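Local coordinates for protein cycloalternan-forming enzyme (Listeria monocytogenes serovar 1/2a, PDB 5F7U) that is a multidomain member of glycoside hydrolase family 31, combining a TIM barrel with beta-rich domains and a family 6 carbohydrate-binding module, at residues E185-T190 with I198-Y203; S133-M138 with K148-F153; T216-T221 with Y238-M243; D157-E162 with L194-Q199. The protein carries 1 engineered substitution. One frame throughout, in Å; residues are numbered along the deposited sequence.

Contact 1 of 4, residues E185-T190 with I198-Y203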
loop_
_atom_site.group_PDB
_atom_site.type_symbol
_atom_site.label_atom_id
_atom_site.label_comp_id
_atom_site.label_asym_id
_atom_site.label_seq_id
_atom_site.Cartn_x
_atom_site.Cartn_y
_atom_site.Cartn_z
ATOM N N GLU A 185 -37.320 24.834 3.543
ATOM C CA GLU A 185 -36.285 24.691 4.565
ATOM C C GLU A 185 -35.155 23.739 4.183
ATOM O O GLU A 185 -34.099 23.765 4.806
ATOM C CB GLU A 185 -36.892 24.233 5.896
ATOM C CG GLU A 185 -38.078 25.062 6.380
ATOM C CD GLU A 185 -39.439 24.497 5.950
ATOM O OE1 GLU A 185 -39.549 23.844 4.866
ATOM O OE2 GLU A 185 -40.420 24.711 6.710
ATOM N N LYS A 186 -35.390 22.891 3.182
ATOM C CA LYS A 186 -34.515 21.740 2.934
ATOM C C LYS A 186 -34.586 21.311 1.475
ATOM O O LYS A 186 -35.624 21.429 0.845
ATOM C CB LYS A 186 -34.984 20.593 3.825
ATOM C CG LYS A 186 -34.055 19.402 3.906
ATOM C CD LYS A 186 -34.770 18.290 4.652
ATOM C CE LYS A 186 -33.818 17.139 4.894
ATOM N NZ LYS A 186 -34.457 16.118 5.762
ATOM N N VAL A 187 -33.474 20.813 0.939
ATOM C CA VAL A 187 -33.498 20.145 -0.365
ATOM C C VAL A 187 -32.875 18.764 -0.181
ATOM O O VAL A 187 -31.842 18.643 0.477
ATOM C CB VAL A 187 -32.826 20.988 -1.493
ATOM C CG1 VAL A 187 -31.411 21.426 -1.120
ATOM C CG2 VAL A 187 -32.846 20.249 -2.826
ATOM N N THR A 188 -33.538 17.744 -0.726
ATOM C CA THR A 188 -33.045 16.373 -0.661
ATOM C C THR A 188 -32.803 15.883 -2.071
ATOM O O THR A 188 -33.675 15.998 -2.925
ATOM C CB THR A 188 -34.028 15.456 0.087
ATOM O OG1 THR A 188 -34.250 15.994 1.396
ATOM C CG2 THR A 188 -33.476 14.014 0.199
ATOM N N VAL A 189 -31.604 15.340 -2.285
ATOM C CA VAL A 189 -31.185 14.810 -3.582
ATOM C C VAL A 189 -30.972 13.314 -3.416
ATOM O O VAL A 189 -30.183 12.886 -2.576
ATOM C CB VAL A 189 -29.914 15.509 -4.095
ATOM C CG1 VAL A 189 -29.576 15.059 -5.509
ATOM C CG2 VAL A 189 -30.113 17.022 -4.066
ATOM N N THR A 190 -31.679 12.547 -4.231
ATOM C CA THR A 190 -31.762 11.106 -4.063
ATOM C C THR A 190 -31.333 10.361 -5.321
ATOM O O THR A 190 -31.740 10.707 -6.428
ATOM C CB THR A 190 -33.206 10.749 -3.659
ATOM O OG1 THR A 190 -33.491 11.415 -2.420
ATOM C CG2 THR A 190 -33.405 9.241 -3.508
ATOM N N ILE A 198 -29.912 18.396 2.568
ATOM C CA ILE A 198 -29.277 19.714 2.714
ATOM C C ILE A 198 -30.260 20.680 3.382
ATOM O O ILE A 198 -31.253 21.060 2.775
ATOM C CB ILE A 198 -28.800 20.274 1.352
ATOM C CG1 ILE A 198 -27.782 19.323 0.701
ATOM C CG2 ILE A 198 -28.189 21.672 1.495
ATOM C CD1 ILE A 198 -27.773 19.441 -0.799
ATOM N N GLN A 199 -29.982 21.046 4.629
ATOM C CA GLN A 199 -30.735 22.137 5.275
ATOM C C GLN A 199 -30.320 23.449 4.619
ATOM O O GLN A 199 -29.161 23.598 4.221
ATOM C CB GLN A 199 -30.511 22.170 6.793
ATOM C CG GLN A 199 -31.117 20.990 7.569
ATOM C CD GLN A 199 -32.651 20.839 7.475
ATOM O OE1 GLN A 199 -33.404 21.816 7.319
ATOM N NE2 GLN A 199 -33.119 19.594 7.581
ATOM N N LYS A 200 -31.269 24.374 4.459
ATOM C CA LYS A 200 -30.990 25.613 3.746
ATOM C C LYS A 200 -30.570 26.784 4.624
ATOM O O LYS A 200 -29.851 27.654 4.165
ATOM C CB LYS A 200 -32.187 26.032 2.897
ATOM C CG LYS A 200 -32.454 25.105 1.727
ATOM C CD LYS A 200 -33.552 25.704 0.876
ATOM C CE LYS A 200 -33.821 24.860 -0.348
ATOM N NZ LYS A 200 -34.910 25.501 -1.145
ATOM N N SER A 201 -31.029 26.822 5.871
ATOM C CA SER A 201 -30.793 27.980 6.720
ATOM C C SER A 201 -30.550 27.567 8.177
ATOM O O SER A 201 -31.511 27.347 8.910
ATOM C CB SER A 201 -31.962 28.968 6.600
ATOM O OG SER A 201 -31.722 30.129 7.386
ATOM N N PRO A 202 -29.290 27.460 8.610
ATOM C CA PRO A 202 -28.103 27.641 7.761
ATOM C C PRO A 202 -27.826 26.416 6.886
ATOM O O PRO A 202 -28.324 25.306 7.182
ATOM C CB PRO A 202 -26.977 27.839 8.781
ATOM C CG PRO A 202 -27.442 27.110 9.987
ATOM C CD PRO A 202 -28.927 27.317 10.034
ATOM N N TYR A 203 -27.080 26.627 5.799
ATOM C CA TYR A 203 -26.667 25.545 4.914
ATOM C C TYR A 203 -25.951 24.462 5.726
ATOM O O TYR A 203 -25.053 24.769 6.488
ATOM C CB TYR A 203 -25.754 26.054 3.786
ATOM C CG TYR A 203 -24.919 24.944 3.197
ATOM C CD1 TYR A 203 -25.492 24.006 2.322
ATOM C CD2 TYR A 203 -23.571 24.784 3.567
ATOM C CE1 TYR A 203 -24.730 22.952 1.814
ATOM C CE2 TYR A 203 -22.800 23.727 3.055
ATOM C CZ TYR A 203 -23.394 22.816 2.189
ATOM O OH TYR A 203 -22.663 21.760 1.694
HETATM O O HOH W 1 -33.163 25.236 7.086
#
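Ile198 and Val187 form a hydrogen-bonded antiparallel pair: Ile198 N donates to Val187 O at 2.9 Å, nearly in line with the C=O, and Val187 N returns a bond of 2.9 Å to Ile198 O. Their branched side chains suit extended backbone and a buried face; they lie side by side, with Val187 CG1 3.8 Å from Ile198 CB. The same Ile198 O receives a CA-H...O contact from Lys186. Gln199 follows as the non-hydrogen-bonded partner of Lys186, and both turn to the solvent side of the sheet. There the long aliphatic chain of Lys186, extended from CG outward, slants across the bent Gln199 chain, while the Lys186 ammonium forms a salt bridge with Glu197. Next, Lys200 N donates to Glu185 O at 2.9 Å, tilted 35° from the carbonyl plane. The Lys200 chain then runs straight along the backbone of Glu185 and Lys186, with CB 3.5 Å from Glu185 O, and carries NZ to a salt bridge with Asp182 and a hydrogen bond with Thr183 O. Beyond it, Ser201 N donates to a water that lies 2.9 Å from Glu185 O. This hairpin in the galactose mutarotase-like domain continues on one side into strand 179-182, where Val180 touches Val187, and on the other into strand 203-209; Leu136 and Leu151, from strands 134-140 and 148-153, pack against Ile198.

Contact 2 of 4, residues S133-M138 with K148-F153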
loop_
_atom_site.group_PDB
_atom_site.type_symbol
_atom_site.label_atom_id
_atom_site.label_comp_id
_atom_site.label_asym_id
_atom_site.label_seq_id
_atom_site.Cartn_x
_atom_site.Cartn_y
_atom_site.Cartn_z
ATOM N N SER A 133 -26.632 18.289 -13.170
ATOM C CA SER A 133 -25.956 19.040 -12.110
ATOM C C SER A 133 -26.976 19.899 -11.386
ATOM O O SER A 133 -27.954 20.350 -11.989
ATOM C CB SER A 133 -24.868 19.950 -12.707
ATOM O OG SER A 133 -24.374 20.840 -11.723
ATOM N N ILE A 134 -26.720 20.153 -10.102
ATOM C CA ILE A 134 -27.580 21.030 -9.304
ATOM C C ILE A 134 -26.738 22.195 -8.791
ATOM O O ILE A 134 -25.626 21.980 -8.304
ATOM C CB ILE A 134 -28.193 20.265 -8.107
ATOM C CG1 ILE A 134 -29.045 19.088 -8.600
ATOM C CG2 ILE A 134 -29.037 21.200 -7.234
ATOM C CD1 ILE A 134 -29.391 18.122 -7.488
ATOM N N THR A 135 -27.257 23.417 -8.891
ATOM C CA THR A 135 -26.586 24.590 -8.325
ATOM C C THR A 135 -27.292 24.996 -7.053
ATOM O O THR A 135 -28.516 25.182 -7.048
ATOM C CB THR A 135 -26.661 25.782 -9.301
ATOM O OG1 THR A 135 -26.073 25.398 -10.547
ATOM C CG2 THR A 135 -25.967 27.050 -8.733
ATOM N N LEU A 136 -26.523 25.180 -5.983
ATOM C CA LEU A 136 -27.068 25.805 -4.778
ATOM C C LEU A 136 -26.546 27.233 -4.736
ATOM O O LEU A 136 -25.349 27.446 -4.596
ATOM C CB LEU A 136 -26.637 25.027 -3.525
ATOM C CG LEU A 136 -26.900 23.510 -3.485
ATOM C CD1 LEU A 136 -26.410 22.917 -2.163
ATOM C CD2 LEU A 136 -28.370 23.181 -3.672
ATOM N N ASN A 137 -27.442 28.202 -4.911
ATOM C CA ASN A 137 -27.081 29.612 -4.799
ATOM C C ASN A 137 -27.061 29.977 -3.333
ATOM O O ASN A 137 -28.029 29.700 -2.611
ATOM C CB ASN A 137 -28.068 30.466 -5.589
ATOM C CG ASN A 137 -27.920 30.272 -7.085
ATOM O OD1 ASN A 137 -26.863 30.546 -7.650
ATOM N ND2 ASN A 137 -28.974 29.817 -7.728
ATOM N N MET A 138 -25.973 30.602 -2.891
ATOM C CA MET A 138 -25.748 30.809 -1.470
ATOM C C MET A 138 -25.473 32.252 -1.089
ATOM O O MET A 138 -25.023 33.049 -1.918
ATOM C CB MET A 138 -24.588 29.928 -1.008
ATOM C CG MET A 138 -24.918 28.455 -1.060
ATOM S SD MET A 138 -23.449 27.426 -1.059
ATOM C CE MET A 138 -24.179 25.916 -0.435
ATOM N N LYS A 148 -21.697 29.899 -5.228
ATOM C CA LYS A 148 -22.492 28.809 -5.788
ATOM C C LYS A 148 -21.795 27.517 -5.472
ATOM O O LYS A 148 -20.588 27.401 -5.697
ATOM C CB LYS A 148 -22.595 28.938 -7.303
ATOM C CG LYS A 148 -23.459 30.111 -7.760
ATOM C CD LYS A 148 -23.323 30.248 -9.265
ATOM C CE LYS A 148 -23.961 31.529 -9.789
ATOM N NZ LYS A 148 -25.404 31.288 -10.063
ATOM N N LEU A 149 -22.556 26.561 -4.936
ATOM C CA LEU A 149 -22.068 25.203 -4.728
ATOM C C LEU A 149 -22.751 24.283 -5.737
ATOM O O LEU A 149 -23.977 24.200 -5.767
ATOM C CB LEU A 149 -22.360 24.730 -3.314
ATOM C CG LEU A 149 -21.916 23.298 -2.979
ATOM C CD1 LEU A 149 -20.397 23.115 -3.099
ATOM C CD2 LEU A 149 -22.362 22.963 -1.563
ATOM N N TYR A 150 -21.947 23.574 -6.517
ATOM C CA TYR A 150 -22.467 22.679 -7.544
ATOM C C TYR A 150 -22.359 21.242 -7.100
ATOM O O TYR A 150 -21.302 20.815 -6.641
ATOM C CB TYR A 150 -21.651 22.825 -8.818
ATOM C CG TYR A 150 -21.740 24.186 -9.407
ATOM C CD1 TYR A 150 -22.789 24.523 -10.264
ATOM C CD2 TYR A 150 -20.759 25.137 -9.137
ATOM C CE1 TYR A 150 -22.860 25.792 -10.821
ATOM C CE2 TYR A 150 -20.826 26.407 -9.694
ATOM C CZ TYR A 150 -21.878 26.724 -10.517
ATOM O OH TYR A 150 -21.937 27.967 -11.086
ATOM N N LEU A 151 -23.446 20.498 -7.286
ATOM C CA LEU A 151 -23.482 19.079 -6.948
ATOM C C LEU A 151 -23.666 18.299 -8.233
ATOM O O LEU A 151 -24.507 18.648 -9.054
ATOM C CB LEU A 151 -24.649 18.763 -6.005
ATOM C CG LEU A 151 -24.893 19.639 -4.776
ATOM C CD1 LEU A 151 -26.105 19.149 -4.001
ATOM C CD2 LEU A 151 -23.675 19.662 -3.867
ATOM N N SER A 152 -22.879 17.237 -8.384
ATOM C CA SER A 152 -23.035 16.320 -9.495
ATOM C C SER A 152 -22.696 14.914 -9.028
ATOM O O SER A 152 -22.081 14.727 -7.967
ATOM C CB SER A 152 -22.155 16.729 -10.691
ATOM O OG SER A 152 -20.778 16.766 -10.336
ATOM N N PHE A 153 -23.088 13.929 -9.829
ATOM C CA PHE A 153 -22.824 12.534 -9.496
ATOM C C PHE A 153 -21.819 11.936 -10.447
ATOM O O PHE A 153 -22.114 11.710 -11.601
ATOM C CB PHE A 153 -24.148 11.745 -9.477
ATOM C CG PHE A 153 -25.036 12.125 -8.328
ATOM C CD1 PHE A 153 -24.805 11.604 -7.051
ATOM C CD2 PHE A 153 -26.064 13.070 -8.499
ATOM C CE1 PHE A 153 -25.606 11.983 -5.965
ATOM C CE2 PHE A 153 -26.861 13.450 -7.419
ATOM C CZ PHE A 153 -26.632 12.907 -6.151
#
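Ile134 with Leu151 and Leu136 with Leu149 are the hydrogen-bonded pairs of this antiparallel hairpin, each joined by two nearly straight N-H...O=C bonds; the shortest, Leu136 N to Leu149 O, measures 2.7 Å. Between them, the non-hydrogen-bonded Thr135-Tyr150 pair brings in a CA-H...O contact from Tyr150 CA to Ile134 O at 3.3 Å. Apolar contact is concentrated on the face that carries Ile134, Leu136, Leu149 and Leu151, where leucine and isoleucine suit full burial. Leu136 CD1 lies 4.1 Å from Leu149 CD2 and 4.2 Å from Leu151 CD1, one methyl thus meeting two leucines across the strand boundary. Leu149 has its CG opposite the backbone N (chi1 179°), which helps bring CD2 to the Leu136 methyl. Polar contact belongs to the other face, where Lys148 and Asn137 suit partial exposure. Lys148 turns at its last torsion (chi4 -87°) and donates from NZ to Asn137 OD1 at 2.9 Å, in the plane of that carbonyl; Asn137 ND2 is occupied by Ser126 OG. Next to this pair Thr135 and Tyr150 lie side by side, OG1 of Thr135 3.2 Å from CE1 of Tyr150, whose hydroxyl bonds to Glu169 O. Strand 106-129 flanks 134-140, strand 158-164 flanks 148-153 in the galactose mutarotase-like domain, and the leucine face looks toward strand 203-209, where Tyr203 touches Leu149 and Met205 touches Leu151.

Contact 3 of 4, residues T216-T221 with Y238-M243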
loop_
_atom_site.group_PDB
_atom_site.type_symbol
_atom_site.label_atom_id
_atom_site.label_comp_id
_atom_site.label_asym_id
_atom_site.label_seq_id
_atom_site.Cartn_x
_atom_site.Cartn_y
_atom_site.Cartn_z
ATOM N N THR A 216 -21.700 10.575 6.485
ATOM C CA THR A 216 -21.009 11.696 7.131
ATOM C C THR A 216 -21.818 12.966 6.964
ATOM O O THR A 216 -22.783 13.005 6.193
ATOM C CB THR A 216 -19.538 11.867 6.638
ATOM O OG1 THR A 216 -18.798 12.700 7.556
ATOM C CG2 THR A 216 -19.465 12.405 5.200
ATOM N N SER A 217 -21.434 14.007 7.679
ATOM C CA SER A 217 -22.200 15.242 7.611
ATOM C C SER A 217 -21.303 16.371 7.980
ATOM O O SER A 217 -20.307 16.175 8.672
ATOM C CB SER A 217 -23.379 15.206 8.581
ATOM O OG SER A 217 -22.949 14.983 9.909
ATOM N N GLU A 218 -21.683 17.563 7.537
ATOM C CA GLU A 218 -20.968 18.759 7.951
ATOM C C GLU A 218 -21.204 19.086 9.414
ATOM O O GLU A 218 -22.192 18.625 10.025
ATOM C CB GLU A 218 -21.346 19.926 7.043
ATOM C CG GLU A 218 -20.716 19.821 5.652
ATOM C CD GLU A 218 -21.404 20.734 4.641
ATOM O OE1 GLU A 218 -22.442 21.324 4.979
ATOM O OE2 GLU A 218 -20.903 20.855 3.505
ATOM N N TYR A 219 -20.288 19.866 9.981
ATOM C CA TYR A 219 -20.354 20.209 11.391
ATOM C C TYR A 219 -21.662 20.942 11.728
ATOM O O TYR A 219 -22.185 21.687 10.891
ATOM C CB TYR A 219 -19.107 20.971 11.847
ATOM C CG TYR A 219 -18.837 20.793 13.321
ATOM C CD1 TYR A 219 -18.408 19.555 13.837
ATOM C CD2 TYR A 219 -19.027 21.848 14.216
ATOM C CE1 TYR A 219 -18.183 19.382 15.199
ATOM C CE2 TYR A 219 -18.785 21.690 15.586
ATOM C CZ TYR A 219 -18.373 20.454 16.076
ATOM O OH TYR A 219 -18.132 20.295 17.425
ATOM N N THR A 220 -22.190 20.658 12.926
ATOM C CA THR A 220 -23.583 20.955 13.301
ATOM C C THR A 220 -23.875 22.433 13.447
ATOM O O THR A 220 -25.028 22.843 13.336
ATOM C CB THR A 220 -24.027 20.232 14.601
ATOM O OG1 THR A 220 -25.454 20.307 14.733
ATOM C CG2 THR A 220 -23.369 20.847 15.858
ATOM N N THR A 221 -22.841 23.226 13.709
ATOM C CA THR A 221 -23.017 24.659 13.903
ATOM C C THR A 221 -23.076 25.332 12.541
ATOM O O THR A 221 -23.328 26.536 12.444
ATOM C CB THR A 221 -21.888 25.275 14.756
ATOM O OG1 THR A 221 -20.624 24.953 14.181
ATOM C CG2 THR A 221 -21.951 24.767 16.206
ATOM N N TYR A 238 -9.170 27.118 1.248
ATOM C CA TYR A 238 -10.539 26.661 1.424
ATOM C C TYR A 238 -10.608 25.779 2.648
ATOM O O TYR A 238 -9.616 25.164 3.022
ATOM C CB TYR A 238 -10.955 25.768 0.257
ATOM C CG TYR A 238 -11.293 26.476 -1.015
ATOM C CD1 TYR A 238 -12.516 27.147 -1.147
ATOM C CD2 TYR A 238 -10.419 26.440 -2.116
ATOM C CE1 TYR A 238 -12.860 27.781 -2.336
ATOM C CE2 TYR A 238 -10.756 27.086 -3.316
ATOM C CZ TYR A 238 -11.970 27.750 -3.419
ATOM O OH TYR A 238 -12.333 28.380 -4.598
ATOM N N GLN A 239 -11.786 25.683 3.254
ATOM C CA GLN A 239 -11.990 24.653 4.291
ATOM C C GLN A 239 -13.415 24.135 4.284
ATOM O O GLN A 239 -14.342 24.831 3.849
ATOM C CB GLN A 239 -11.633 25.191 5.694
ATOM C CG GLN A 239 -12.598 26.250 6.224
ATOM C CD GLN A 239 -12.236 26.651 7.640
ATOM O OE1 GLN A 239 -12.546 25.942 8.596
ATOM N NE2 GLN A 239 -11.552 27.773 7.782
ATOM N N ASN A 240 -13.570 22.901 4.762
ATOM C CA ASN A 240 -14.866 22.424 5.227
ATOM C C ASN A 240 -14.670 21.616 6.518
ATOM O O ASN A 240 -13.550 21.169 6.827
ATOM C CB ASN A 240 -15.616 21.629 4.150
ATOM C CG ASN A 240 -17.140 21.687 4.339
ATOM O OD1 ASN A 240 -17.636 22.217 5.342
ATOM N ND2 ASN A 240 -17.881 21.153 3.381
ATOM N N ASN A 241 -15.749 21.489 7.281
ATOM C CA ASN A 241 -15.719 20.909 8.615
ATOM C C ASN A 241 -16.876 19.967 8.763
ATOM O O ASN A 241 -17.990 20.282 8.346
ATOM C CB ASN A 241 -15.830 22.020 9.674
ATOM C CG ASN A 241 -14.654 22.987 9.612
ATOM O OD1 ASN A 241 -13.649 22.798 10.300
ATOM N ND2 ASN A 241 -14.760 24.005 8.761
ATOM N N PHE A 242 -16.602 18.816 9.375
ATOM C CA PHE A 242 -17.522 17.680 9.406
ATOM C C PHE A 242 -17.649 17.122 10.816
ATOM O O PHE A 242 -16.710 17.227 11.608
ATOM C CB PHE A 242 -17.009 16.599 8.440
ATOM C CG PHE A 242 -16.852 17.093 7.017
ATOM C CD1 PHE A 242 -17.939 17.043 6.125
ATOM C CD2 PHE A 242 -15.639 17.630 6.565
ATOM C CE1 PHE A 242 -17.811 17.506 4.815
ATOM C CE2 PHE A 242 -15.510 18.103 5.250
ATOM C CZ PHE A 242 -16.598 18.034 4.380
ATOM N N MET A 243 -18.814 16.552 11.130
ATOM C CA MET A 243 -19.061 15.950 12.442
ATOM C C MET A 243 -18.588 14.508 12.406
ATOM O O MET A 243 -18.868 13.797 11.441
ATOM C CB MET A 243 -20.546 15.970 12.762
ATOM C CG MET A 243 -20.863 15.447 14.156
ATOM S SD MET A 243 -22.445 16.121 14.640
ATOM C CE MET A 243 -21.914 17.816 14.776
HETATM O O HOH W 2 -18.324 11.484 10.043
HETATM O O HOH W 3 -21.492 12.816 10.694
#
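Strands 216-218 and 238-243 run antiparallel but strongly splayed, 129° between their directions, and at Glu218 and Phe242, a non-hydrogen-bonded pair, the CA atoms come within 3.9 Å while the side chains diverge. Met243 N donates to Ser217 O at 2.9 Å, and Tyr219 N reaches Asn241 O at 2.9 Å from above the carbonyl plane. Asn240 ND2 gives a straight bond (170°) to Glu218 OE2 at 3.0 Å; the donor approaches above the carboxylate plane. Tyr203 OH also bonds OE2 and Met205 N bonds OE1, so the buried carboxylate is gripped at both oxygens. The two strands form a hairpin of the galactose mutarotase-like domain, and strand 203-209, source of both those partners, lies next to 214-229 in it. Phe242 keeps an edge to Ser217 O, with CD1 3.6 Å away, and stacks with Tyr319. Met243, its CG opposite the backbone N (chi1 -176°) and its chain bent at the thioether, lays its methyl over one face of the Tyr219 ring, though the exact methyl position is somewhat doubtful; the ring's hydroxyl is held by Asp317. Two waters link Met243 O to Thr216 OG1 and Ser217 OG, small hydroxyls well placed for such bridging; Thr216 OG1 also hydrogen-bonds Tyr319 OH.

Contact 4 of 4, residues D157-E162 with L194-Q199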
loop_
_atom_site.group_PDB
_atom_site.type_symbol
_atom_site.label_atom_id
_atom_site.label_comp_id
_atom_site.label_asym_id
_atom_site.label_seq_id
_atom_site.Cartn_x
_atom_site.Cartn_y
_atom_site.Cartn_z
ATOM N N ASP A 157 -23.446 6.479 -6.698
ATOM C CA ASP A 157 -22.929 6.347 -5.323
ATOM C C ASP A 157 -21.732 7.258 -4.978
ATOM O O ASP A 157 -21.099 7.057 -3.951
ATOM C CB ASP A 157 -22.580 4.870 -5.016
ATOM C CG ASP A 157 -21.549 4.273 -5.970
ATOM O OD1 ASP A 157 -20.946 4.995 -6.792
ATOM O OD2 ASP A 157 -21.349 3.042 -5.911
ATOM N N THR A 158 -21.426 8.237 -5.837
ATOM C CA THR A 158 -20.231 9.073 -5.668
ATOM C C THR A 158 -20.620 10.520 -5.982
ATOM O O THR A 158 -20.910 10.844 -7.135
ATOM C CB THR A 158 -19.082 8.583 -6.579
ATOM O OG1 THR A 158 -18.718 7.244 -6.214
ATOM C CG2 THR A 158 -17.822 9.481 -6.442
ATOM N N LEU A 159 -20.645 11.352 -4.940
ATOM C CA LEU A 159 -21.097 12.743 -5.036
ATOM C C LEU A 159 -19.908 13.675 -5.188
ATOM O O LEU A 159 -18.936 13.548 -4.456
ATOM C CB LEU A 159 -21.900 13.106 -3.789
ATOM C CG LEU A 159 -22.319 14.568 -3.579
ATOM C CD1 LEU A 159 -23.386 14.974 -4.593
ATOM C CD2 LEU A 159 -22.824 14.771 -2.157
ATOM N N ARG A 160 -19.999 14.611 -6.123
ATOM C CA ARG A 160 -18.952 15.612 -6.326
ATOM C C ARG A 160 -19.486 16.984 -5.937
ATOM O O ARG A 160 -20.553 17.391 -6.390
ATOM C CB ARG A 160 -18.520 15.638 -7.799
ATOM C CG ARG A 160 -17.290 16.487 -8.065
ATOM C CD ARG A 160 -17.075 16.547 -9.558
ATOM N NE ARG A 160 -15.815 17.175 -9.907
ATOM C CZ ARG A 160 -15.352 17.233 -11.154
ATOM N NH1 ARG A 160 -16.059 16.703 -12.164
ATOM N NH2 ARG A 160 -14.168 17.794 -11.386
ATOM N N MET A 161 -18.724 17.704 -5.119
ATOM C CA MET A 161 -19.042 19.084 -4.741
ATOM C C MET A 161 -18.043 20.047 -5.336
ATOM O O MET A 161 -16.852 19.835 -5.191
ATOM C CB MET A 161 -18.931 19.237 -3.225
ATOM C CG MET A 161 -20.245 19.216 -2.513
ATOM S SD MET A 161 -20.897 17.561 -2.526
ATOM C CE MET A 161 -19.834 16.863 -1.243
ATOM N N GLU A 162 -18.538 21.119 -5.962
ATOM C CA GLU A 162 -17.651 22.109 -6.554
ATOM C C GLU A 162 -18.126 23.471 -6.098
ATOM O O GLU A 162 -19.274 23.872 -6.368
ATOM C CB GLU A 162 -17.631 22.006 -8.079
ATOM C CG GLU A 162 -16.945 20.742 -8.590
ATOM C CD GLU A 162 -17.132 20.579 -10.081
ATOM O OE1 GLU A 162 -18.201 20.094 -10.522
ATOM O OE2 GLU A 162 -16.209 20.972 -10.804
ATOM N N LEU A 194 -27.743 6.930 -2.816
ATOM C CA LEU A 194 -27.490 8.038 -1.892
ATOM C C LEU A 194 -28.724 8.887 -1.605
ATOM O O LEU A 194 -29.612 9.031 -2.453
ATOM C CB LEU A 194 -26.376 8.954 -2.426
ATOM C CG LEU A 194 -24.935 8.427 -2.490
ATOM C CD1 LEU A 194 -24.059 9.360 -3.317
ATOM C CD2 LEU A 194 -24.349 8.205 -1.088
ATOM N N SER A 195 -28.767 9.431 -0.392
ATOM C CA SER A 195 -29.739 10.432 -0.025
ATOM C C SER A 195 -28.970 11.612 0.561
ATOM O O SER A 195 -28.358 11.495 1.630
ATOM C CB SER A 195 -30.761 9.865 0.963
ATOM O OG SER A 195 -31.691 10.882 1.331
ATOM N N ILE A 196 -28.975 12.726 -0.171
ATOM C CA ILE A 196 -28.226 13.917 0.236
ATOM C C ILE A 196 -29.214 14.920 0.817
ATOM O O ILE A 196 -30.044 15.454 0.082
ATOM C CB ILE A 196 -27.439 14.542 -0.941
ATOM C CG1 ILE A 196 -26.626 13.478 -1.712
ATOM C CG2 ILE A 196 -26.542 15.688 -0.442
ATOM C CD1 ILE A 196 -25.687 12.627 -0.860
ATOM N N GLU A 197 -29.144 15.131 2.135
ATOM C CA GLU A 197 -30.085 16.002 2.835
ATOM C C GLU A 197 -29.406 17.312 3.153
ATOM O O GLU A 197 -28.436 17.343 3.925
ATOM C CB GLU A 197 -30.563 15.360 4.135
ATOM C CG GLU A 197 -31.408 14.122 3.961
ATOM C CD GLU A 197 -31.882 13.560 5.287
ATOM O OE1 GLU A 197 -32.349 14.336 6.160
ATOM O OE2 GLU A 197 -31.804 12.330 5.445
ATOM N N ILE A 198 -29.912 18.396 2.568
ATOM C CA ILE A 198 -29.277 19.714 2.714
ATOM C C ILE A 198 -30.260 20.680 3.382
ATOM O O ILE A 198 -31.253 21.060 2.775
ATOM C CB ILE A 198 -28.800 20.274 1.352
ATOM C CG1 ILE A 198 -27.782 19.323 0.701
ATOM C CG2 ILE A 198 -28.189 21.672 1.495
ATOM C CD1 ILE A 198 -27.773 19.441 -0.799
ATOM N N GLN A 199 -29.982 21.046 4.629
ATOM C CA GLN A 199 -30.735 22.137 5.275
ATOM C C GLN A 199 -30.320 23.449 4.619
ATOM O O GLN A 199 -29.161 23.598 4.221
ATOM C CB GLN A 199 -30.511 22.170 6.793
ATOM C CG GLN A 199 -31.117 20.990 7.569
ATOM C CD GLN A 199 -32.651 20.839 7.475
ATOM O OE1 GLN A 199 -33.404 21.816 7.319
ATOM N NE2 GLN A 199 -33.119 19.594 7.581
#
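Asp157, whose backbone meets the Leu194 side chain, has its carboxylate approached from above the plane by Thr158 OG1, which donates to Asp157 OD1 at 3.2 Å; a magnesium ion lies about 4 Å from the aspartate side chain. The Arg160 guanidinium has Glu162 OE2 over one face, 3.6 Å above its plane and offset toward the rim. Separately, Arg160 NE lies 3.8 Å from Glu162 OE1, a long salt bridge of charges only, while Arg160 NH2 has its own salt bridge to Asp334. These polar groups make no contact with strand 194-199; the contacts across the pair are van der Waals ones made by leucine and isoleucine side chains. Leu194 CD1 comes within 3.5 Å of Asp157 C and lies 4.3 Å from Leu159 CB. Farther along, Leu159, its CG opposite the backbone N (chi1 172°), sends CD2 tip to tip against Ile196, with Leu159 CD2 3.8 Å from Ile196 CD1. The strand axes approach to 9.2 Å at 32°, consistent with two layers of a beta sandwich, where branched aliphatic residues suit the inward sides. Strand 158-164 lies between 148-153 and 333-338 in its layer, and strand 194-200 between 186-190 and 203-209 in the facing one; Met205 and Val207 of the last touch Met161 and Ile196 respectively.

Contacts 1, 2 and 3 are antiparallel hairpins held by backbone bonds, whereas contact 4 packs two layers by apolar contact, with no backbone bonds between them. Contacts 2, 3 and 4 are buried; contact 1 is partly exposed, with a lysine and a glutamine on its outer face. Contact 4 shares strand 194-200 with contact 1, and its other strand neighbours strand 148-153 of contact 2. Hydrophobic faces of contacts 1 and 2 meet where Ile198 CD1 lies 3.6 Å from Leu151 CD1. Contact 3 differs in using a buried carboxylate, Glu218, in a hydrogen bond across its two strands, and through it contacts 1 and 3 touch; its nearest atoms stay about 6 Å from those of contacts 2 and 4.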